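Local coordinates for transaminase (Bacillus megaterium, PDB 5G0A), which probably transfers amino groups between amines and carbonyl acceptors as a pyridoxal-5'-phosphate-dependent, S-selective omega-transaminase, at residues B[140-148]-B[157-165]. Residues are numbered along the deposited sequence; the frame is centred on the assembly and turned at random.
Sequences LVVTREHDY and TVTRLRSYR. With PLP (pyridoxal-5'-phosphate), chain K.
Thr143, near the C-terminal end of strand 140-144, bonds through its side chain to Val158 just beyond helix 153-157. The strand belongs to the seven-stranded mixed sheet of the class-III aminotransferase fold, an example of a sheet whose following loops lead to the cofactor. With OG1 swung anti to the backbone N (chi1 -166°), the hydroxyl gives its proton to Val158 O at 2.7 Å, in the carbonyl plane and on a lone pair. Backbone bonds continue the link around the type II turn from Arg144 to Asp147: His146 N donates to Arg160 O at 2.9 Å from above the carbonyl plane, and Arg160 N to Asp147 O. The turn is braced by a salt bridge, Arg144 NE to Asp147 OD2 (2.8 Å), whose carboxylate also takes bonds from Gln240 and His149.

Apolar contacts add to these bonds. Val141 CG1 meets Val158 CG1, Thr143 CG2 rests on Arg160 CG, and Leu161 CD2 lies 4.2 Å from Tyr148 CB. The Tyr148 ring stands between loop and cofactor, CD1 against Thr159 CG2. Its edge is turned to the cofactor's face, CE2 3.8 Å from PLP C4. One water oxygen donates to both Tyr148 OH, at 3.0 Å, and Tyr164 O. Cut back to an alanine, the position is likely to lose both the edge over the pyridine and this water bridge. Another water oxygen joins His146 ND1 to Arg162 N.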
ATOM      1  N   LEU B 140       0.624  -2.518  12.079  1.00 20.95           N
ATOM      2  CA  LEU B 140      -0.391  -3.497  11.757  1.00 22.68           C
ATOM      3  C   LEU B 140      -1.525  -3.543  12.778  1.00 22.46           C
ATOM      4  O   LEU B 140      -1.304  -3.463  13.986  1.00 22.28           O
ATOM      5  CB  LEU B 140       0.225  -4.887  11.604  1.00 24.06           C
ATOM      6  CG  LEU B 140       1.199  -5.087  10.436  1.00 26.01           C
ATOM      7  CD1 LEU B 140       1.634  -6.542  10.400  1.00 25.04           C
ATOM      8  CD2 LEU B 140       0.538  -4.720   9.108  1.00 26.74           C
ATOM      9  N   VAL B 141      -2.747  -3.654  12.271  1.00 20.77           N
ATOM     10  CA  VAL B 141      -3.885  -3.890  13.157  1.00 20.99           C
ATOM     11  C   VAL B 141      -4.564  -5.182  12.692  1.00 22.31           C
ATOM     12  O   VAL B 141      -4.725  -5.433  11.476  1.00 23.95           O
ATOM     13  CB  VAL B 141      -4.893  -2.702  13.149  1.00 20.89           C
ATOM     14  CG1 VAL B 141      -6.159  -3.081  13.928  1.00 22.33           C
ATOM     15  CG2 VAL B 141      -4.247  -1.425  13.727  1.00 21.42           C
ATOM     16  N   VAL B 142      -4.952  -6.003  13.657  1.00 21.12           N
ATOM     17  CA  VAL B 142      -5.612  -7.279  13.398  1.00 21.85           C
ATOM     18  C   VAL B 142      -7.102  -7.111  13.648  1.00 22.88           C
ATOM     19  O   VAL B 142      -7.518  -6.677  14.741  1.00 25.35           O
ATOM     20  CB  VAL B 142      -5.061  -8.373  14.344  1.00 23.03           C
ATOM     21  CG1 VAL B 142      -5.786  -9.694  14.106  1.00 24.27           C
ATOM     22  CG2 VAL B 142      -3.564  -8.519  14.150  1.00 22.61           C
ATOM     23  N   THR B 143      -7.882  -7.460  12.624  1.00 22.58           N
ATOM     24  CA  THR B 143      -9.336  -7.512  12.723  1.00 22.23           C
ATOM     25  C   THR B 143      -9.812  -8.961  12.500  1.00 22.89           C
ATOM     26  O   THR B 143      -8.984  -9.890  12.428  1.00 25.83           O
ATOM     27  CB  THR B 143      -9.953  -6.563  11.687  1.00 21.97           C
ATOM     28  OG1 THR B 143     -11.341  -6.365  11.989  1.00 22.84           O
ATOM     29  CG2 THR B 143      -9.764  -7.128  10.245  1.00 22.39           C
ATOM     30  N   ARG B 144     -11.125  -9.180  12.439  1.00 23.45           N
ATOM     31  CA  ARG B 144     -11.658 -10.528  12.188  1.00 24.87           C
ATOM     32  C   ARG B 144     -12.579 -10.546  10.982  1.00 26.28           C
ATOM     33  O   ARG B 144     -13.275  -9.571  10.710  1.00 24.37           O
ATOM     34  CB  ARG B 144     -12.424 -11.092  13.408  1.00 26.05           C
ATOM     35  CG  ARG B 144     -11.573 -11.290  14.671  1.00 23.77           C
ATOM     36  CD  ARG B 144     -11.533 -10.041  15.563  1.00 24.14           C
ATOM     37  NE  ARG B 144     -12.885  -9.487  15.752  1.00 23.11           N
ATOM     38  CZ  ARG B 144     -13.812  -9.998  16.562  1.00 23.77           C
ATOM     39  NH1 ARG B 144     -13.546 -11.082  17.306  1.00 25.60           N
ATOM     40  NH2 ARG B 144     -15.021  -9.438  16.627  1.00 23.67           N
ATOM     41  N   GLU B 145     -12.618 -11.686  10.297  1.00 27.44           N
ATOM     42  CA  GLU B 145     -13.638 -11.958   9.285  1.00 27.83           C
ATOM     43  C   GLU B 145     -15.022 -11.578   9.833  1.00 28.91           C
ATOM     44  O   GLU B 145     -15.341 -11.914  10.970  1.00 27.92           O
ATOM     45  CB  GLU B 145     -13.631 -13.447   8.877  1.00 31.65           C
ATOM     46  CG  GLU B 145     -14.492 -13.681   7.635  1.00 36.17           C
ATOM     47  CD  GLU B 145     -14.782 -15.137   7.293  1.00 44.18           C
ATOM     48  OE1 GLU B 145     -14.663 -16.022   8.165  1.00 49.51           O
ATOM     49  OE2 GLU B 145     -15.144 -15.388   6.123  1.00 44.93           O
ATOM     50  N   HIS B 146     -15.802 -10.887   9.003  1.00 26.93           N
ATOM     51  CA  HIS B 146     -17.165 -10.414   9.290  1.00 26.82           C
ATOM     52  C   HIS B 146     -17.288  -9.238  10.260  1.00 26.21           C
ATOM     53  O   HIS B 146     -18.421  -8.832  10.569  1.00 26.57           O
ATOM     54  CB  HIS B 146     -18.104 -11.546   9.750  1.00 28.99           C
ATOM     55  CG  HIS B 146     -18.050 -12.775   8.893  1.00 31.81           C
ATOM     56  ND1 HIS B 146     -18.047 -12.729   7.516  1.00 35.09           N
ATOM     57  CD2 HIS B 146     -18.024 -14.087   9.226  1.00 33.04           C
ATOM     58  CE1 HIS B 146     -18.015 -13.965   7.037  1.00 33.31           C
ATOM     59  NE2 HIS B 146     -18.000 -14.804   8.052  1.00 37.02           N
ATOM     60  N   ASP B 147     -16.170  -8.670  10.717  1.00 23.16           N
ATOM     61  CA  ASP B 147     -16.255  -7.484  11.573  1.00 24.46           C
ATOM     62  C   ASP B 147     -16.737  -6.310  10.739  1.00 25.16           C
ATOM     63  O   ASP B 147     -16.368  -6.174   9.573  1.00 24.53           O
ATOM     64  CB  ASP B 147     -14.897  -7.092  12.171  1.00 23.22           C
ATOM     65  CG  ASP B 147     -14.609  -7.757  13.498  1.00 23.93           C
ATOM     66  OD1 ASP B 147     -15.317  -8.713  13.872  1.00 25.17           O
ATOM     67  OD2 ASP B 147     -13.690  -7.279  14.201  1.00 23.53           O
ATOM     68  N   TYR B 148     -17.532  -5.461  11.379  1.00 23.90           N
ATOM     69  CA  TYR B 148     -17.886  -4.145  10.839  1.00 24.15           C
ATOM     70  C   TYR B 148     -17.401  -3.091  11.829  1.00 23.87           C
ATOM     71  O   TYR B 148     -17.752  -3.141  13.019  1.00 24.36           O
ATOM     72  CB  TYR B 148     -19.395  -4.029  10.598  1.00 23.83           C
ATOM     73  CG  TYR B 148     -19.725  -2.691   9.943  1.00 24.30           C
ATOM     74  CD1 TYR B 148     -19.502  -2.509   8.571  1.00 25.86           C
ATOM     75  CD2 TYR B 148     -20.171  -1.603  10.697  1.00 25.86           C
ATOM     76  CE1 TYR B 148     -19.728  -1.281   7.958  1.00 27.93           C
ATOM     77  CE2 TYR B 148     -20.433  -0.360  10.085  1.00 25.80           C
ATOM     78  CZ  TYR B 148     -20.197  -0.217   8.716  1.00 27.18           C
ATOM     79  OH  TYR B 148     -20.426   0.986   8.076  1.00 28.14           O
ATOM     80  N   THR B 157     -10.703  -0.344   6.414  1.00 22.26           N
ATOM     81  CA  THR B 157      -9.609  -1.331   6.310  1.00 23.47           C
ATOM     82  C   THR B 157      -9.803  -2.482   7.294  1.00 23.01           C
ATOM     83  O   THR B 157      -9.392  -3.601   7.008  1.00 24.33           O
ATOM     84  CB  THR B 157      -8.186  -0.738   6.498  1.00 23.90           C
ATOM     85  OG1 THR B 157      -8.009  -0.287   7.851  1.00 24.77           O
ATOM     86  CG2 THR B 157      -7.918   0.417   5.477  1.00 25.07           C
ATOM     87  N   VAL B 158     -10.421  -2.201   8.445  1.00 22.07           N
ATOM     88  CA  VAL B 158     -10.678  -3.257   9.434  1.00 22.05           C
ATOM     89  C   VAL B 158     -12.080  -3.846   9.366  1.00 22.63           C
ATOM     90  O   VAL B 158     -12.449  -4.703  10.145  1.00 22.32           O
ATOM     91  CB  VAL B 158     -10.311  -2.848  10.876  1.00 22.12           C
ATOM     92  CG1 VAL B 158      -8.792  -2.699  11.003  1.00 22.16           C
ATOM     93  CG2 VAL B 158     -11.005  -1.548  11.296  1.00 21.22           C
ATOM     94  N   THR B 159     -12.850  -3.393   8.391  1.00 23.61           N
ATOM     95  CA  THR B 159     -14.161  -3.970   8.149  1.00 23.19           C
ATOM     96  C   THR B 159     -13.991  -5.092   7.137  1.00 24.73           C
ATOM     97  O   THR B 159     -13.552  -4.864   6.004  1.00 25.53           O
ATOM     98  CB  THR B 159     -15.121  -2.892   7.619  1.00 24.74           C
ATOM     99  OG1 THR B 159     -15.440  -2.005   8.700  1.00 23.78           O
ATOM    100  CG2 THR B 159     -16.401  -3.520   7.102  1.00 24.72           C
ATOM    101  N   ARG B 160     -14.281  -6.313   7.572  1.00 25.19           N
ATOM    102  CA  ARG B 160     -14.189  -7.484   6.690  1.00 27.96           C
ATOM    103  C   ARG B 160     -15.571  -8.126   6.514  1.00 28.50           C
ATOM    104  O   ARG B 160     -15.733  -9.340   6.507  1.00 29.24           O
ATOM    105  CB  ARG B 160     -13.146  -8.486   7.213  1.00 27.11           C
ATOM    106  CG  ARG B 160     -11.721  -7.961   7.277  1.00 28.29           C
ATOM    107  CD  ARG B 160     -11.216  -7.424   5.944  1.00 28.96           C
ATOM    108  NE  ARG B 160     -11.719  -8.187   4.807  1.00 29.85           N
ATOM    109  CZ  ARG B 160     -11.793  -7.735   3.555  1.00 30.24           C
ATOM    110  NH1 ARG B 160     -11.352  -6.521   3.242  1.00 28.73           N
ATOM    111  NH2 ARG B 160     -12.311  -8.500   2.605  1.00 31.24           N
ATOM    112  N   LEU B 161     -16.571  -7.267   6.372  1.00 29.53           N
ATOM    113  CA  LEU B 161     -17.928  -7.711   6.091  1.00 30.75           C
ATOM    114  C   LEU B 161     -18.166  -7.340   4.641  1.00 29.49           C
ATOM    115  O   LEU B 161     -18.304  -6.169   4.323  1.00 30.62           O
ATOM    116  CB  LEU B 161     -18.922  -6.998   7.027  1.00 30.85           C
ATOM    117  CG  LEU B 161     -20.366  -7.509   6.978  1.00 32.67           C
ATOM    118  CD1 LEU B 161     -20.429  -8.965   7.404  1.00 32.68           C
ATOM    119  CD2 LEU B 161     -21.254  -6.649   7.862  1.00 31.91           C
ATOM    120  N   ARG B 162     -18.181  -8.351   3.765  1.00 29.94           N
ATOM    121  CA  ARG B 162     -18.105  -8.166   2.307  1.00 31.42           C
ATOM    122  C   ARG B 162     -19.168  -7.229   1.737  1.00 30.98           C
ATOM    123  O   ARG B 162     -18.908  -6.465   0.800  1.00 31.08           O
ATOM    124  CB  ARG B 162     -18.242  -9.533   1.627  1.00 31.68           C
ATOM    125  CG  ARG B 162     -17.908  -9.538   0.154  1.00 33.52           C
ATOM    126  CD  ARG B 162     -17.994 -10.956  -0.376  1.00 32.34           C
ATOM    127  NE  ARG B 162     -17.756 -11.001  -1.816  1.00 35.37           N
ATOM    128  CZ  ARG B 162     -18.231 -11.947  -2.620  1.00 38.58           C
ATOM    129  NH1 ARG B 162     -19.016 -12.913  -2.131  1.00 37.82           N
ATOM    130  NH2 ARG B 162     -17.936 -11.916  -3.922  1.00 39.35           N
ATOM    131  N   SER B 163     -20.358  -7.297   2.325  1.00 30.68           N
ATOM    132  CA  SER B 163     -21.539  -6.612   1.826  1.00 30.70           C
ATOM    133  C   SER B 163     -21.686  -5.185   2.338  1.00 31.32           C
ATOM    134  O   SER B 163     -22.663  -4.512   2.022  1.00 31.66           O
ATOM    135  CB  SER B 163     -22.801  -7.409   2.210  1.00 32.30           C
ATOM    136  OG  SER B 163     -22.833  -7.708   3.604  1.00 33.24           O
ATOM    137  N   TYR B 164     -20.715  -4.719   3.117  1.00 30.67           N
ATOM    138  CA  TYR B 164     -20.822  -3.403   3.719  1.00 29.92           C
ATOM    139  C   TYR B 164     -19.568  -2.555   3.542  1.00 30.96           C
ATOM    140  O   TYR B 164     -19.267  -1.709   4.382  1.00 34.00           O
ATOM    141  CB  TYR B 164     -21.228  -3.535   5.202  1.00 31.95           C
ATOM    142  CG  TYR B 164     -22.715  -3.753   5.345  1.00 33.21           C
ATOM    143  CD1 TYR B 164     -23.587  -2.664   5.416  1.00 35.26           C
ATOM    144  CD2 TYR B 164     -23.253  -5.037   5.368  1.00 31.50           C
ATOM    145  CE1 TYR B 164     -24.955  -2.854   5.523  1.00 36.05           C
ATOM    146  CE2 TYR B 164     -24.624  -5.232   5.485  1.00 33.96           C
ATOM    147  CZ  TYR B 164     -25.461  -4.138   5.551  1.00 36.54           C
ATOM    148  OH  TYR B 164     -26.822  -4.305   5.659  1.00 42.92           O
ATOM    149  N   ARG B 165     -18.867  -2.738   2.421  1.00 28.99           N
ATOM    150  CA  ARG B 165     -17.628  -2.012   2.192  1.00 27.82           C
ATOM    151  C   ARG B 165     -17.742  -0.934   1.103  1.00 27.97           C
ATOM    152  O   ARG B 165     -16.770  -0.624   0.421  1.00 27.60           O
ATOM    153  CB  ARG B 165     -16.499  -3.009   1.890  1.00 28.51           C
ATOM    154  CG  ARG B 165     -16.050  -3.826   3.099  1.00 31.37           C
ATOM    155  CD  ARG B 165     -15.001  -4.876   2.715  1.00 31.69           C
ATOM    156  NE  ARG B 165     -13.936  -4.300   1.892  1.00 33.02           N
ATOM    157  CZ  ARG B 165     -12.962  -3.516   2.354  1.00 33.30           C
ATOM    158  NH1 ARG B 165     -12.871  -3.262   3.650  1.00 30.32           N
ATOM    159  NH2 ARG B 165     -12.061  -3.012   1.511  1.00 33.44           N
TER
HETATM  160  N1  PLP K1298     -18.502   0.114  14.570  1.00 22.01           N
HETATM  161  C2  PLP K1298     -19.568  -0.689  14.797  1.00 23.29           C
HETATM  162  C2A PLP K1298     -19.393  -1.971  15.582  1.00 24.59           C
HETATM  163  C3  PLP K1298     -20.917  -0.271  14.348  1.00 25.42           C
HETATM  164  O3  PLP K1298     -22.010  -1.009  14.587  1.00 27.98           O
HETATM  165  C4  PLP K1298     -21.054   0.999  13.617  1.00 25.67           C
HETATM  166  C4A PLP K1298     -22.433   1.486  13.174  1.00 30.20           C
HETATM  167  C5  PLP K1298     -19.795   1.752  13.399  1.00 23.64           C
HETATM  168  C6  PLP K1298     -18.588   1.255  13.865  1.00 23.42           C
HETATM  169  C5A PLP K1298     -19.765   3.049  12.603  1.00 24.74           C
HETATM  170  O4P PLP K1298     -20.548   4.081  13.164  1.00 24.58           O
HETATM  171  P   PLP K1298     -21.068   5.245  12.167  1.00 23.59           P
HETATM  172  O1P PLP K1298     -21.657   6.200  13.170  1.00 23.94           O
HETATM  173  O2P PLP K1298     -19.897   5.805  11.380  1.00 23.11           O
HETATM  174  O3P PLP K1298     -22.094   4.590  11.281  1.00 23.96           O
HETATM  175  O   HOH W   1     -18.271 -10.969   5.087  1.00 37.67           O
HETATM  176  O   HOH W   2     -20.969   0.878   5.092  1.00 28.04           O